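PG_0823 protein (Porphyromonas gingivalis, PDB 2FSW) probably binds DNA as a dimeric winged helix-turn-helix transcriptional regulator of the HxlR type. Local coordinates at residues 90-93 against 94-98; 54-57 against 58-62; 42-45 against 46-50; 32-36 against 37-41. One frame throughout, in Å; residues are numbered along the deposited sequence. Where two conformers were deposited one is given.

Contact 1: 90-93 against 94-98; sequences EKVL and PIIDE
Val92 lays its CG1 methyl against the ends of two isoleucines from the following turn, with CG1 4.0 Å from Ile96 CD1 and 4.1 Å from Ile95 CD1. Val92 is the last residue before helix 93-106, the final helix of the winged-helix subunit, and the isoleucines lie in its first turn. Val92 puts CG1 anti to its backbone N (chi1 -176°), which directs that methyl forward along the new helix, while both isoleucines carry CG1 beside their own N and so reach back to meet it. The short valine keeps its methyl close to the backbone, and the longer CG1-CD1 arms of the isoleucines span the rest; all three are buried, which suits apolar side chains. Val92 and Ile96 also pack on Ile31 of helix 27-34, and Val92 reaches Phe102 of the second subunit, so the cluster lies where core and dimer interface meet.

Glu90 to Leu93 make a type I turn. From within it the carbonyl of Val92 takes the N-H of Ile96 at 3.3 Å between N and O, in the carbonyl plane, and a weak bond from Ile95 N. Pro94 is well placed in the first helical turn, where a residue needs no N-H to give; its ring also limits the backbone to helical phi, and its CD sits 3.3 Å from Lys91 O. Leu93 keeps CB close to that ring, and its side chain packs on Leu85 of strand 80-85. Asp97 is exposed, as suits a carboxylate, and its CG lies 3.4 Å from Leu93 O. Its N-H meets the same oxygen almost head-on, Asp97 N to Leu93 O being 2.9 Å.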
# COMPACT_ATOMS: atom_id res chain seq x y z
N GLU B 90 -7.73 13.51 1.84
CA GLU B 90 -8.05 13.33 3.25
C GLU B 90 -8.75 11.97 3.49
O GLU B 90 -8.64 11.43 4.59
CB GLU B 90 -8.87 14.51 3.80
CG GLU B 90 -8.05 15.80 4.10
CD GLU B 90 -8.92 17.01 4.50
OE1 GLU B 90 -8.65 18.14 4.02
OE2 GLU B 90 -9.87 16.86 5.29
N LYS B 91 -9.44 11.43 2.48
CA LYS B 91 -10.08 10.10 2.58
C LYS B 91 -9.09 8.93 2.61
O LYS B 91 -9.50 7.77 2.86
CB LYS B 91 -11.08 9.86 1.44
CG LYS B 91 -12.16 10.92 1.28
CD LYS B 91 -13.22 10.75 2.32
CE LYS B 91 -14.40 11.63 2.02
NZ LYS B 91 -15.16 11.07 0.87
N VAL B 92 -7.83 9.21 2.33
CA VAL B 92 -6.74 8.21 2.43
C VAL B 92 -6.23 8.05 3.87
O VAL B 92 -5.72 7.00 4.24
CB VAL B 92 -5.56 8.57 1.48
CG1 VAL B 92 -4.48 7.50 1.49
CG2 VAL B 92 -6.08 8.78 0.09
N LEU B 93 -6.37 9.09 4.70
CA LEU B 93 -5.89 9.03 6.09
C LEU B 93 -6.40 7.85 6.94
O LEU B 93 -5.64 7.32 7.73
CB LEU B 93 -6.08 10.38 6.81
CG LEU B 93 -5.24 11.54 6.21
CD1 LEU B 93 -5.64 12.88 6.85
CD2 LEU B 93 -3.72 11.32 6.29
N PRO B 94 -7.69 7.44 6.80
CA PRO B 94 -8.11 6.21 7.50
C PRO B 94 -7.33 4.93 7.12
O PRO B 94 -7.17 4.05 7.97
CB PRO B 94 -9.60 6.08 7.10
CG PRO B 94 -10.01 7.45 6.77
CD PRO B 94 -8.82 8.06 6.09
N ILE B 95 -6.87 4.83 5.88
CA ILE B 95 -6.04 3.70 5.46
C ILE B 95 -4.71 3.76 6.22
O ILE B 95 -4.22 2.75 6.70
CB ILE B 95 -5.73 3.72 3.91
CG1 ILE B 95 -7.03 3.62 3.09
CG2 ILE B 95 -4.70 2.59 3.53
CD1 ILE B 95 -6.92 4.20 1.69
N ILE B 96 -4.16 4.97 6.29
CA ILE B 96 -2.87 5.23 6.90
C ILE B 96 -2.88 5.02 8.42
O ILE B 96 -1.92 4.47 8.97
CB ILE B 96 -2.37 6.62 6.47
CG1 ILE B 96 -2.00 6.57 4.97
CG2 ILE B 96 -1.16 7.06 7.33
CD1 ILE B 96 -1.73 7.98 4.35
N ASP B 97 -3.95 5.45 9.09
CA ASP B 97 -4.17 5.13 10.50
C ASP B 97 -4.05 3.63 10.75
O ASP B 97 -3.39 3.20 11.71
CB ASP B 97 -5.58 5.55 10.94
CG ASP B 97 -5.74 7.04 11.09
OD1 ASP B 97 -4.72 7.76 11.16
OD2 ASP B 97 -6.90 7.50 11.18
N GLU B 98 -4.69 2.84 9.89
CA GLU B 98 -4.61 1.40 10.03
C GLU B 98 -3.19 0.84 9.76
O GLU B 98 -2.79 -0.14 10.40
CB GLU B 98 -5.66 0.68 9.16
CG GLU B 98 -7.12 0.81 9.61
CD GLU B 98 -7.39 0.39 11.08
OE1 GLU B 98 -6.84 -0.61 11.61
OE2 GLU B 98 -8.20 1.08 11.71

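Contact 2: 54-57 against 58-62; sequences KMLI and DELKF
Lys54 and Asp58, one turn apart, form the charged part of this contact: a salt bridge with Lys54 NZ 3.3 Å from Asp58 OD1, weak as a hydrogen bond. The lysine chain, bent at chi2 (-129°), passes obliquely across the carboxylate, so that its CD and CE lie as near to OD1 as the ammonium does. With the lysine exposed and the aspartate partly so, the pair probably adds only modest stability. The other oxygen of Asp58, OD2, lies against Ile57, whose CD1 is 3.5 Å from it.

The backbone bonds are those of a regular alpha helix, each carbonyl answered by the N-H four residues on. Leu60 N to Leu56 O is the shortest at 2.7 Å, and Lys61 N to Ile57 O measures 2.9 Å.

This is helix 53-65, which follows helix 41-47 as the second helix of the helix-turn-helix and, as in related regulators, is probably the recognition helix that enters the DNA groove.

Apolar contacts involve the buried Leu56 and Leu60. Leu56 meets Leu60 with CD2 3.9 Å from Leu60 CG, and both leucines also pack on Tyr41; their forked ends fill the seam between the two helices. Glu59 belongs to a different side of the helix: bent at chi2 (71°), it turns its carboxylate from the neighbouring turn, and its OE2 is hydrogen-bonded to Thr27 OG1, at the start of helix 27-34.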
# COMPACT_ATOMS: atom_id res chain seq x y z
N LYS B 54 14.29 13.24 -7.39
CA LYS B 54 13.48 12.71 -8.50
C LYS B 54 12.27 11.90 -8.03
O LYS B 54 11.16 12.11 -8.52
CB LYS B 54 14.32 11.90 -9.48
CG LYS B 54 13.79 11.98 -10.90
CD LYS B 54 13.61 10.61 -11.53
CE LYS B 54 13.16 10.76 -12.98
NZ LYS B 54 12.49 9.53 -13.49
N MSE B 55 12.50 10.98 -7.09
CA MSE B 55 11.43 10.19 -6.48
C MSE B 55 10.32 11.12 -5.99
O MSE B 55 9.16 10.96 -6.37
CB MSE B 55 11.95 9.34 -5.32
CG MSE B 55 12.82 8.15 -5.72
SE MSE B 55 13.84 7.44 -4.21
CE MSE B 55 15.13 6.36 -5.20
N LEU B 56 10.69 12.12 -5.19
CA LEU B 56 9.74 13.06 -4.58
C LEU B 56 8.86 13.82 -5.58
O LEU B 56 7.64 13.87 -5.40
CB LEU B 56 10.44 14.07 -3.65
CG LEU B 56 9.82 14.42 -2.28
CD1 LEU B 56 10.03 15.88 -1.92
CD2 LEU B 56 8.32 14.05 -2.10
N ILE B 57 9.45 14.39 -6.63
CA ILE B 57 8.69 15.27 -7.53
C ILE B 57 7.84 14.53 -8.57
O ILE B 57 6.83 15.06 -9.03
CB ILE B 57 9.55 16.39 -8.20
CG1 ILE B 57 10.00 16.02 -9.63
CG2 ILE B 57 10.69 16.84 -7.31
CD1 ILE B 57 11.08 14.97 -9.73
N ASP B 58 8.27 13.33 -8.96
CA ASP B 58 7.44 12.47 -9.81
C ASP B 58 6.22 12.02 -9.00
O ASP B 58 5.10 12.02 -9.50
CB ASP B 58 8.24 11.27 -10.32
CG ASP B 58 9.37 11.66 -11.26
OD1 ASP B 58 10.27 10.81 -11.46
OD2 ASP B 58 9.38 12.80 -11.81
N GLU B 59 6.46 11.68 -7.74
CA GLU B 59 5.39 11.28 -6.82
C GLU B 59 4.46 12.45 -6.49
O GLU B 59 3.24 12.32 -6.53
CB GLU B 59 5.98 10.64 -5.57
CG GLU B 59 5.00 9.81 -4.76
CD GLU B 59 4.61 8.52 -5.45
OE1 GLU B 59 5.50 7.68 -5.71
OE2 GLU B 59 3.40 8.34 -5.70
N LEU B 60 5.04 13.62 -6.20
CA LEU B 60 4.25 14.84 -6.02
C LEU B 60 3.40 15.18 -7.25
O LEU B 60 2.25 15.58 -7.11
CB LEU B 60 5.13 16.03 -5.62
CG LEU B 60 5.67 16.05 -4.17
CD1 LEU B 60 6.72 17.15 -3.98
CD2 LEU B 60 4.55 16.14 -3.11
N LYS B 61 3.96 14.99 -8.45
CA LYS B 61 3.22 15.21 -9.70
C LYS B 61 2.08 14.20 -9.86
O LYS B 61 0.95 14.58 -10.16
CB LYS B 61 4.14 15.13 -10.93
CG LYS B 61 3.40 15.44 -12.23
CD LYS B 61 4.07 14.89 -13.49
CE LYS B 61 3.90 13.37 -13.69
NZ LYS B 61 2.80 12.66 -12.92
N PHE B 62 2.40 12.93 -9.66
CA PHE B 62 1.42 11.85 -9.69
C PHE B 62 0.21 12.16 -8.79
O PHE B 62 -0.93 12.16 -9.25
CB PHE B 62 2.11 10.53 -9.31
CG PHE B 62 1.19 9.34 -9.25
CD1 PHE B 62 0.77 8.70 -10.42
CD2 PHE B 62 0.78 8.83 -8.01
CE1 PHE B 62 -0.07 7.58 -10.36
CE2 PHE B 62 -0.06 7.72 -7.94
CZ PHE B 62 -0.48 7.09 -9.12

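Contact 3: 42-45 against 46-50; sequences GELK and RAIPG
The Arg46 guanidinium lies flat over the carbonyl oxygen of Gly42, which sits under the centre of one face, 3.4 Å from Arg46 CZ. Glu43 N approaches the same group obliquely. A bend at chi3 (-56°) folds the plane back over the helix, and Gly42, having no side chain, lets it settle directly on the backbone. That oxygen is thus shared: it also accepts Arg46 N at 3.1 Å, and the cation above it is probably attracted to the carbonyl dipole. The Glu43 carboxylate stays apart, its OE2 5.8 Å from Arg46 NH2.

Helix 41-47 is the first helix of the helix-turn-helix, and here it runs into the turn leading to helix 53-65. Ala47 N still bonds Glu43 O at 2.8 Å, but the pattern then frays: Leu44 O takes only weak bonds from Ala47 N and Ile48 N, the latter also reaching weakly to Lys45 O. Leu44 and Ile48 run alongside each other in the same direction, with Leu44 CD2 3.9 Å from Ile48 CD1; both are buried, Ile48 on Ile30 and Leu44 on Leu60, which suits apolar side chains. Small Ala47 fits close to Gln33. Lys45 points elsewhere, its NZ in a salt bridge with Glu53 OE2, and Pro49 O accepts Arg16 NH1 of the second subunit.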
# COMPACT_ATOMS: atom_id res chain seq x y z
N GLY B 42 10.52 21.44 0.95
CA GLY B 42 11.76 21.15 1.67
C GLY B 42 11.54 20.44 2.99
O GLY B 42 12.30 19.55 3.35
N GLU B 43 10.51 20.87 3.73
CA GLU B 43 10.12 20.21 4.97
C GLU B 43 9.67 18.77 4.69
O GLU B 43 10.02 17.85 5.44
CB GLU B 43 9.00 20.97 5.67
CG GLU B 43 9.44 22.16 6.51
CD GLU B 43 8.27 23.01 7.00
OE1 GLU B 43 7.09 22.71 6.68
OE2 GLU B 43 8.54 24.01 7.71
N LEU B 44 8.91 18.59 3.61
CA LEU B 44 8.37 17.29 3.19
C LEU B 44 9.52 16.34 2.89
O LEU B 44 9.56 15.23 3.40
CB LEU B 44 7.46 17.44 1.96
CG LEU B 44 6.19 16.59 1.76
CD1 LEU B 44 5.86 16.47 0.27
CD2 LEU B 44 6.25 15.20 2.41
N LYS B 45 10.49 16.81 2.09
CA LYS B 45 11.67 16.00 1.77
C LYS B 45 12.46 15.60 3.02
O LYS B 45 12.92 14.46 3.12
CB LYS B 45 12.59 16.72 0.78
CG LYS B 45 13.52 15.76 0.07
CD LYS B 45 14.57 16.48 -0.74
CE LYS B 45 15.80 15.61 -0.86
NZ LYS B 45 16.98 16.43 -1.22
N ARG B 46 12.60 16.53 3.96
CA ARG B 46 13.26 16.23 5.23
C ARG B 46 12.43 15.34 6.16
O ARG B 46 12.99 14.67 7.03
CB ARG B 46 13.70 17.51 5.94
CG ARG B 46 15.07 18.03 5.47
CD ARG B 46 15.52 19.25 6.25
NE ARG B 46 14.52 20.32 6.19
CZ ARG B 46 14.51 21.31 5.30
NH1 ARG B 46 15.44 21.39 4.36
NH2 ARG B 46 13.55 22.23 5.35
N ALA B 47 11.11 15.33 5.97
CA ALA B 47 10.21 14.46 6.73
C ALA B 47 10.26 12.99 6.27
O ALA B 47 9.77 12.10 6.97
CB ALA B 47 8.79 15.00 6.70
N ILE B 48 10.85 12.75 5.10
CA ILE B 48 11.05 11.39 4.56
C ILE B 48 12.52 11.22 4.10
O ILE B 48 12.80 11.22 2.89
CB ILE B 48 10.07 11.07 3.39
CG1 ILE B 48 8.64 11.54 3.73
CG2 ILE B 48 10.08 9.57 3.09
CD1 ILE B 48 7.67 11.56 2.57
N PRO B 49 13.46 11.08 5.05
CA PRO B 49 14.87 11.00 4.66
C PRO B 49 15.19 9.71 3.90
O PRO B 49 14.79 8.62 4.33
CB PRO B 49 15.62 11.05 6.00
CG PRO B 49 14.63 10.53 6.99
CD PRO B 49 13.29 10.99 6.52
N GLY B 50 15.89 9.85 2.78
CA GLY B 50 16.26 8.72 1.94
C GLY B 50 15.58 8.76 0.59
O GLY B 50 16.05 8.13 -0.36

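Contact 4: 32-36 against 37-41; sequences FQINR and RIIRY
Arg37 curls back over the end of helix 27-34 and grips Gln33 O side-on with two nitrogens, NH2 at 2.6 Å and NE at 2.9 Å from that oxygen, which lies only 2° out of the guanidinium plane. Sharp bends (chi1 47°, chi2 82°) make the reversal, and NE adds a weak bond to Ile34 O at 3.0 Å. This is the tight part: the cation takes up carbonyls at the end of the helix, and it probably gains from the negative end of the helix dipole. Ile39 CD1 sits over one guanidinium face, offset toward its rim, while Ile39 CG2 packs 3.7 Å from Ile34 CG1, the two side chains crossing at about a right angle.

The turn joins the helix to strand 39-40, the short edge strand that pairs with 80-85 in the winged-helix sheet. A type II' turn from Ile34 to Arg37 does this, with Asn35 at positive phi, a place most often taken by glycine, which asparagine tolerates better than most other residues.

The outer side is looser. A water donates to Asn35 O at 2.7 Å and Arg37 O at 2.8 Å, bridging the two carbonyls, and exposed Arg36 runs extended, its guanidinium end packed on Leu93 of helix 93-106. Gln33 instead commits its amide to the dimer, NE2 bonding Ser9 OG and Lys7 O of the second subunit.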
# COMPACT_ATOMS: atom_id res chain seq x y z
N PHE B 32 0.83 10.56 4.39
CA PHE B 32 1.05 10.53 5.85
C PHE B 32 1.73 11.80 6.36
O PHE B 32 1.27 12.42 7.33
CB PHE B 32 1.84 9.27 6.26
CG PHE B 32 2.13 9.18 7.76
CD1 PHE B 32 1.08 9.20 8.69
CD2 PHE B 32 3.43 9.03 8.22
CE1 PHE B 32 1.33 9.09 10.06
CE2 PHE B 32 3.70 8.93 9.59
CZ PHE B 32 2.65 8.96 10.51
N GLN B 33 2.81 12.21 5.70
CA GLN B 33 3.57 13.38 6.13
C GLN B 33 2.84 14.72 5.93
O GLN B 33 2.81 15.56 6.84
CB GLN B 33 4.99 13.40 5.52
CG GLN B 33 5.95 12.45 6.25
CD GLN B 33 6.09 12.77 7.74
OE1 GLN B 33 5.89 13.91 8.18
NE2 GLN B 33 6.41 11.75 8.53
N ILE B 34 2.23 14.91 4.76
CA ILE B 34 1.37 16.07 4.56
C ILE B 34 0.28 16.13 5.65
O ILE B 34 0.18 17.12 6.38
CB ILE B 34 0.75 16.13 3.15
CG1 ILE B 34 1.85 16.23 2.08
CG2 ILE B 34 -0.19 17.32 3.04
CD1 ILE B 34 1.36 15.88 0.65
N ASN B 35 -0.50 15.05 5.78
CA ASN B 35 -1.53 14.95 6.80
C ASN B 35 -2.53 16.12 6.69
O ASN B 35 -3.02 16.43 5.60
CB ASN B 35 -0.89 14.86 8.21
CG ASN B 35 -1.53 13.79 9.10
OD1 ASN B 35 -1.04 12.65 9.19
ND2 ASN B 35 -2.62 14.16 9.77
N ARG B 36 -2.81 16.77 7.81
CA ARG B 36 -3.85 17.80 7.89
C ARG B 36 -3.27 19.19 8.01
O ARG B 36 -3.89 20.08 8.60
CB ARG B 36 -4.75 17.52 9.08
CG ARG B 36 -5.56 16.26 8.92
CD ARG B 36 -6.36 15.98 10.17
NE ARG B 36 -6.66 14.56 10.23
CZ ARG B 36 -7.71 13.99 9.65
NH1 ARG B 36 -8.58 14.73 8.97
NH2 ARG B 36 -7.87 12.67 9.76
N ARG B 37 -2.08 19.37 7.46
CA ARG B 37 -1.41 20.65 7.54
C ARG B 37 -0.84 21.05 6.18
O ARG B 37 -0.98 20.34 5.19
CB ARG B 37 -0.33 20.64 8.64
CG ARG B 37 0.60 19.44 8.68
CD ARG B 37 1.74 19.55 7.70
NE ARG B 37 2.55 18.33 7.72
CZ ARG B 37 3.66 18.18 8.44
NH1 ARG B 37 4.13 19.17 9.19
NH2 ARG B 37 4.32 17.03 8.40
N ILE B 38 -0.23 22.23 6.17
CA ILE B 38 0.44 22.76 5.00
C ILE B 38 1.93 22.52 5.20
O ILE B 38 2.50 22.88 6.24
CB ILE B 38 0.21 24.28 4.85
CG1 ILE B 38 -1.26 24.66 5.13
CG2 ILE B 38 0.73 24.80 3.51
CD1 ILE B 38 -2.26 24.29 4.04
N ILE B 39 2.55 21.93 4.19
CA ILE B 39 3.97 21.61 4.27
C ILE B 39 4.71 22.08 3.03
O ILE B 39 4.27 21.82 1.89
CB ILE B 39 4.20 20.10 4.58
CG1 ILE B 39 5.68 19.81 4.88
CG2 ILE B 39 3.64 19.21 3.45
CD1 ILE B 39 5.92 18.48 5.60
N ARG B 40 5.80 22.80 3.26
CA ARG B 40 6.73 23.20 2.20
C ARG B 40 7.43 21.97 1.64
O ARG B 40 7.69 21.02 2.37
CB ARG B 40 7.79 24.17 2.75
CG ARG B 40 7.59 25.63 2.36
CD ARG B 40 8.93 26.33 2.13
NE ARG B 40 9.68 25.73 1.01
CZ ARG B 40 10.74 24.94 1.15
NH1 ARG B 40 11.22 24.66 2.36
NH2 ARG B 40 11.32 24.44 0.08
N TYR B 41 7.73 22.01 0.34
CA TYR B 41 8.50 20.95 -0.32
C TYR B 41 9.72 20.48 0.49
O TYR B 41 9.93 19.29 0.67
CB TYR B 41 8.99 21.43 -1.69
CG TYR B 41 9.93 20.46 -2.36
CD1 TYR B 41 9.44 19.46 -3.19
CD2 TYR B 41 11.30 20.53 -2.14
CE1 TYR B 41 10.29 18.55 -3.79
CE2 TYR B 41 12.17 19.62 -2.73
CZ TYR B 41 11.65 18.64 -3.56
OH TYR B 41 12.49 17.74 -4.16
O HOH W 1 -3.23 18.89 4.55

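Overall arrangement
Contacts 4, 3, 2 and 1 follow one another along the chain. The first three form a continuous cluster. Contact 4 hands over directly to contact 3, where Leu44 N lies 3.6 Å from Ile39 CD1; Tyr41 reaches contact 2, its CE1 3.3 Å from Leu56 CD1; and contacts 2 and 3, on the two helices of the helix-turn-helix, close on each other with Leu60 CD2 3.6 Å from Leu44 CD1. Contact 1 stands apart, its centre 20 Å from those of contacts 2 and 3, but joins contact 4 through Ile96 CG2, 3.4 Å from Phe32 CD1. Contacts 1, 3 and 4 touch the second subunit, whereas the segments of contact 2, on the probable recognition helix, do not.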